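Ubiquitin-activating enzyme E1-like (PDB 3ONH) forms with AOS1 the E1 enzyme that activates SMT3 using ATP, this piece being its ubiquitin-fold domain, which interacts with the E2 Ubc9. Local coordinates at residues S13-N18 with L99-C104; K32-Q37 with M84-I89. All coordinates share one frame; numbering follows the deposited sequence.

How the interactions relate
Interaction 1 and interaction 2 lie on opposite sides of the domain's centre, with their own centres 25 Å and nearest atoms about 9 Å apart. Helices 14-19 and 22-33 follow one another in the chain, and both contacts reach strand 84-95 or what succeeds it: 84-89 begins that strand, whereas 99-104 is in the loop after it. Both are partly buried. Interaction 1, farther from the chain's centre, is largely polar: S13 and D15 grip backbone amides, and S13 and C16 are buried beside exposed C101 and N102. Interaction 2 rests on the faces of buried Y33 and Y35, with polar bonds from R86 to S34 O and from Y35 to K87 O.

Interaction 1 (S13-N18 with L99-C104); sequences SSDCLN and LPCNTC
S13 and T103 exchange two hydrogen bonds. S13 N donates to T103 O at 3.0 Å with an N-H...O angle of 169°, and T103 N donates back to S13 OG, also at 3.0 Å. Along the S13 side chain, CB comes first, 3.2 Å from P100 O. With chi1 at 60°, OG then sits between the backbone N and the carbonyl carbon, which brings it to T103 N. This is consistent with the hydroxyl standing in for the S13 carbonyl, which accepts from C16 N inside the helix. S13 is the N-cap of helix 14-19, where the ubiquitin-like fold leaves strand 6-12; strand 104-105 runs antiparallel to that strand, in line with the pairing being continued by one step. Beyond the cap, both D15 carboxylate oxygens turn syn lone pairs to N102 N, OD2 at 2.8 Å and OD1 at 3.2 Å, the shorter bond being the more bent. D15 OD2 and N102 OD1, 2.9 Å apart, are acceptors not bonded to each other; the carboxylate and amide planes are 52° apart. K19 bonds that amide oxygen and pairs weakly with OD2. C16 SG packs 3.5 Å from C104 CB.

Interaction 2 (K32-Q37 with M84-I89); sequences KYSYPQ and MIRKAI
In R86, chi1 of -178° sets CG anti to the backbone N and over the Y35 ring; the bends at chi2 and chi3 then turn NE back toward S34. CG stands 3.6 Å from the Y35 ring centroid and 20° off the normal, a CH-pi contact over the face. R86 NE donates to S34 O at 2.8 Å, but the bond is bent (135°) and NE sits above the carbonyl plane. S34 CB and Y33 O cover one face of the guanidinium group, while NH1 bonds V111 O. Putting an alanine here removes NE, NH1 and the CG methylene, and would probably leave S34 O and V111 O without these donors and the Y35 face without its CH-pi partner. The Y35 hydroxyl makes a weak hydrogen bond to K87 O at 2.7 Å and lies tightly against I89, OH to CG2 3.0 Å. A88 CA approaches the edge of the same ring, and F76 meets the ring from strand 73-78. I89 CD1 sits over one face of Y33, 4.2 Å from the centroid, with K32 CG over the opposite face; Y33 OH bonds P107 O. S34, with its positive phi, lies just after helix 22-33, and this turn packs on the start of strand 84-95 and its break at K87-A88, consistent with the helix-on-mixed-sheet architecture of the ubiquitin-like beta-grasp fold.

Interaction 1 (S13-N18 with L99-C104)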
loop_
_atom_site.group_PDB
_atom_site.type_symbol
_atom_site.label_atom_id
_atom_site.label_comp_id
_atom_site.label_asym_id
_atom_site.label_seq_id
_atom_site.Cartn_x
_atom_site.Cartn_y
_atom_site.Cartn_z
ATOM N N SER A 13 -12.125 6.446 -3.485
ATOM C CA SER A 13 -13.547 6.353 -3.757
ATOM C C SER A 13 -13.948 4.879 -3.726
ATOM O O SER A 13 -13.114 3.994 -3.902
ATOM C CB SER A 13 -13.891 6.994 -5.104
ATOM O OG SER A 13 -13.215 6.362 -6.176
ATOM N N SER A 14 -15.225 4.617 -3.485
ATOM C CA SER A 14 -15.719 3.252 -3.369
ATOM C C SER A 14 -15.467 2.441 -4.631
ATOM O O SER A 14 -15.049 1.290 -4.569
ATOM C CB SER A 14 -17.214 3.266 -3.062
ATOM O OG SER A 14 -17.498 4.178 -2.016
ATOM N N ASP A 15 -15.739 3.046 -5.780
ATOM C CA ASP A 15 -15.571 2.369 -7.054
ATOM C C ASP A 15 -14.120 1.999 -7.262
ATOM O O ASP A 15 -13.808 1.091 -8.028
ATOM C CB ASP A 15 -16.025 3.268 -8.200
ATOM C CG ASP A 15 -15.149 4.497 -8.358
ATOM O OD1 ASP A 15 -14.784 5.108 -7.335
ATOM O OD2 ASP A 15 -14.833 4.860 -9.509
ATOM N N CYS A 16 -13.230 2.707 -6.577
ATOM C CA CYS A 16 -11.801 2.493 -6.753
ATOM C C CYS A 16 -11.306 1.251 -6.004
ATOM O O CYS A 16 -10.506 0.482 -6.521
ATOM C CB CYS A 16 -11.013 3.732 -6.331
ATOM S SG CYS A 16 -9.293 3.694 -6.845
ATOM N N LEU A 17 -11.790 1.055 -4.788
ATOM C CA LEU A 17 -11.453 -0.153 -4.063
ATOM C C LEU A 17 -11.869 -1.358 -4.897
ATOM O O LEU A 17 -11.174 -2.372 -4.926
ATOM C CB LEU A 17 -12.162 -0.180 -2.711
ATOM C CG LEU A 17 -11.560 -1.117 -1.661
ATOM C CD1 LEU A 17 -10.315 -0.515 -1.039
ATOM C CD2 LEU A 17 -12.583 -1.422 -0.588
ATOM N N ASN A 18 -12.997 -1.232 -5.585
ATOM C CA ASN A 18 -13.575 -2.345 -6.328
ATOM C C ASN A 18 -12.937 -2.609 -7.683
ATOM O O ASN A 18 -13.169 -3.661 -8.271
ATOM C CB ASN A 18 -15.082 -2.147 -6.524
ATOM C CG ASN A 18 -15.837 -2.045 -5.214
ATOM O OD1 ASN A 18 -15.317 -2.381 -4.152
ATOM N ND2 ASN A 18 -17.077 -1.579 -5.286
ATOM N N LEU A 99 -16.474 10.853 -2.462
ATOM C CA LEU A 99 -15.314 11.292 -3.216
ATOM C C LEU A 99 -15.687 11.145 -4.679
ATOM O O LEU A 99 -16.547 10.334 -5.021
ATOM C CB LEU A 99 -14.089 10.433 -2.904
ATOM C CG LEU A 99 -13.253 10.827 -1.687
ATOM C CD1 LEU A 99 -12.023 9.942 -1.578
ATOM C CD2 LEU A 99 -12.848 12.289 -1.765
ATOM N N PRO A 100 -15.058 11.936 -5.550
ATOM C CA PRO A 100 -15.322 11.779 -6.980
ATOM C C PRO A 100 -14.953 10.375 -7.436
ATOM O O PRO A 100 -14.116 9.729 -6.810
ATOM C CB PRO A 100 -14.387 12.800 -7.619
ATOM C CG PRO A 100 -14.135 13.808 -6.561
ATOM C CD PRO A 100 -14.135 13.052 -5.274
ATOM N N CYS A 101 -15.580 9.907 -8.507
ATOM C CA CYS A 101 -15.312 8.569 -9.014
ATOM C C CYS A 101 -13.846 8.406 -9.383
ATOM O O CYS A 101 -13.178 9.370 -9.753
ATOM C CB CYS A 101 -16.199 8.265 -10.216
ATOM S SG CYS A 101 -17.931 8.015 -9.785
ATOM N N ASN A 102 -13.344 7.182 -9.263
ATOM C CA ASN A 102 -11.982 6.882 -9.669
ATOM C C ASN A 102 -10.986 7.815 -9.000
ATOM O O ASN A 102 -10.084 8.346 -9.642
ATOM C CB ASN A 102 -11.853 6.964 -11.189
ATOM C CG ASN A 102 -12.804 6.023 -11.898
ATOM O OD1 ASN A 102 -12.815 4.826 -11.629
ATOM N ND2 ASN A 102 -13.611 6.561 -12.799
ATOM N N THR A 103 -11.169 8.015 -7.702
ATOM C CA THR A 103 -10.209 8.746 -6.907
ATOM C C THR A 103 -9.376 7.725 -6.147
ATOM O O THR A 103 -9.913 6.828 -5.504
ATOM C CB THR A 103 -10.900 9.694 -5.909
ATOM O OG1 THR A 103 -11.790 10.564 -6.616
ATOM C CG2 THR A 103 -9.880 10.532 -5.164
ATOM N N CYS A 104 -8.063 7.841 -6.265
ATOM C CA CYS A 104 -7.155 7.110 -5.402
ATOM C C CYS A 104 -6.007 8.031 -5.080
ATOM O O CYS A 104 -4.993 8.034 -5.767
ATOM C CB CYS A 104 -6.629 5.850 -6.075
ATOM S SG CYS A 104 -5.423 4.959 -5.062
#

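Interaction 2 (K32-Q37 with M84-I89)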
loop_
_atom_site.group_PDB
_atom_site.type_symbol
_atom_site.label_atom_id
_atom_site.label_comp_id
_atom_site.label_asym_id
_atom_site.label_seq_id
_atom_site.Cartn_x
_atom_site.Cartn_y
_atom_site.Cartn_z
ATOM N N LYS A 32 5.692 6.145 -5.883
ATOM C CA LYS A 32 5.369 7.387 -5.188
ATOM C C LYS A 32 6.343 7.697 -4.053
ATOM O O LYS A 32 6.754 8.847 -3.892
ATOM C CB LYS A 32 3.921 7.361 -4.681
ATOM C CG LYS A 32 3.550 8.476 -3.715
ATOM C CD LYS A 32 3.252 9.786 -4.420
ATOM C CE LYS A 32 2.721 10.829 -3.438
ATOM N NZ LYS A 32 2.368 12.109 -4.100
ATOM N N TYR A 33 6.725 6.682 -3.279
ATOM C CA TYR A 33 7.583 6.910 -2.113
ATOM C C TYR A 33 9.008 6.376 -2.273
ATOM O O TYR A 33 9.785 6.390 -1.325
ATOM C CB TYR A 33 6.945 6.344 -0.838
ATOM C CG TYR A 33 5.535 6.818 -0.609
ATOM C CD1 TYR A 33 5.277 8.111 -0.180
ATOM C CD2 TYR A 33 4.457 5.974 -0.828
ATOM C CE1 TYR A 33 3.980 8.548 0.018
ATOM C CE2 TYR A 33 3.164 6.401 -0.622
ATOM C CZ TYR A 33 2.931 7.686 -0.201
ATOM O OH TYR A 33 1.640 8.109 -0.008
ATOM N N SER A 34 9.342 5.900 -3.467
ATOM C CA SER A 34 10.705 5.479 -3.793
ATOM C C SER A 34 11.167 4.257 -3.021
ATOM O O SER A 34 12.250 4.252 -2.437
ATOM C CB SER A 34 11.683 6.633 -3.593
ATOM O OG SER A 34 11.236 7.762 -4.322
ATOM N N TYR A 35 10.335 3.225 -3.005
ATOM C CA TYR A 35 10.759 1.928 -2.507
ATOM C C TYR A 35 11.469 1.208 -3.644
ATOM O O TYR A 35 11.370 1.622 -4.794
ATOM C CB TYR A 35 9.564 1.110 -2.015
ATOM C CG TYR A 35 9.004 1.584 -0.700
ATOM C CD1 TYR A 35 9.531 1.139 0.505
ATOM C CD2 TYR A 35 7.933 2.461 -0.662
ATOM C CE1 TYR A 35 9.024 1.566 1.708
ATOM C CE2 TYR A 35 7.416 2.894 0.540
ATOM C CZ TYR A 35 7.970 2.448 1.718
ATOM O OH TYR A 35 7.456 2.884 2.916
ATOM N N PRO A 36 12.203 0.135 -3.322
ATOM C CA PRO A 36 12.889 -0.661 -4.345
ATOM C C PRO A 36 11.932 -1.649 -5.001
ATOM O O PRO A 36 10.729 -1.574 -4.777
ATOM C CB PRO A 36 13.938 -1.431 -3.545
ATOM C CG PRO A 36 13.927 -0.831 -2.166
ATOM C CD PRO A 36 12.566 -0.292 -1.966
ATOM N N GLN A 37 12.457 -2.574 -5.795
ATOM C CA GLN A 37 11.593 -3.539 -6.460
ATOM C C GLN A 37 11.038 -4.578 -5.498
ATOM O O GLN A 37 9.846 -4.861 -5.500
ATOM C CB GLN A 37 12.330 -4.209 -7.608
ATOM C CG GLN A 37 12.915 -3.205 -8.559
ATOM C CD GLN A 37 11.983 -2.027 -8.806
ATOM O OE1 GLN A 37 11.202 -2.024 -9.759
ATOM N NE2 GLN A 37 12.064 -1.016 -7.946
ATOM N N MET A 84 20.851 0.115 3.986
ATOM C CA MET A 84 19.814 1.074 4.317
ATOM C C MET A 84 18.523 0.597 3.694
ATOM O O MET A 84 18.529 -0.170 2.739
ATOM C CB MET A 84 20.149 2.458 3.768
ATOM C CG MET A 84 21.359 3.122 4.400
ATOM S SD MET A 84 21.401 4.891 4.049
ATOM C CE MET A 84 20.068 5.470 5.098
ATOM N N ILE A 85 17.410 1.067 4.226
ATOM C CA ILE A 85 16.118 0.714 3.680
ATOM C C ILE A 85 15.287 1.964 3.553
ATOM O O ILE A 85 15.514 2.934 4.267
ATOM C CB ILE A 85 15.372 -0.229 4.625
ATOM C CG1 ILE A 85 15.319 0.368 6.031
ATOM C CG2 ILE A 85 16.055 -1.566 4.683
ATOM C CD1 ILE A 85 14.670 -0.537 7.048
ATOM N N ARG A 86 14.318 1.948 2.645
ATOM C CA ARG A 86 13.303 2.987 2.643
ATOM C C ARG A 86 12.415 2.729 3.859
ATOM O O ARG A 86 11.901 1.631 4.029
ATOM C CB ARG A 86 12.483 2.938 1.351
ATOM C CG ARG A 86 11.419 4.016 1.235
ATOM C CD ARG A 86 12.029 5.403 1.146
ATOM N NE ARG A 86 12.916 5.521 -0.002
ATOM C CZ ARG A 86 13.623 6.606 -0.281
ATOM N NH1 ARG A 86 13.543 7.661 0.511
ATOM N NH2 ARG A 86 14.412 6.631 -1.344
ATOM N N LYS A 87 12.254 3.730 4.715
ATOM C CA LYS A 87 11.434 3.576 5.909
ATOM C C LYS A 87 10.037 3.063 5.564
ATOM O O LYS A 87 9.429 3.512 4.604
ATOM C CB LYS A 87 11.338 4.907 6.650
ATOM C CG LYS A 87 10.652 4.825 8.002
ATOM C CD LYS A 87 10.870 6.112 8.780
ATOM C CE LYS A 87 10.093 6.136 10.080
ATOM N NZ LYS A 87 10.168 7.481 10.703
ATOM N N ALA A 88 9.534 2.121 6.357
ATOM C CA ALA A 88 8.221 1.537 6.102
ATOM C C ALA A 88 7.137 2.580 6.299
ATOM O O ALA A 88 7.332 3.554 7.014
ATOM C CB ALA A 88 7.979 0.336 7.015
ATOM N N ILE A 89 5.991 2.378 5.660
ATOM C CA ILE A 89 4.896 3.312 5.806
ATOM C C ILE A 89 3.599 2.563 6.089
ATOM O O ILE A 89 3.338 1.519 5.503
ATOM C CB ILE A 89 4.764 4.191 4.557
ATOM C CG1 ILE A 89 3.668 5.239 4.749
ATOM C CG2 ILE A 89 4.478 3.340 3.329
ATOM C CD1 ILE A 89 3.548 6.221 3.600
#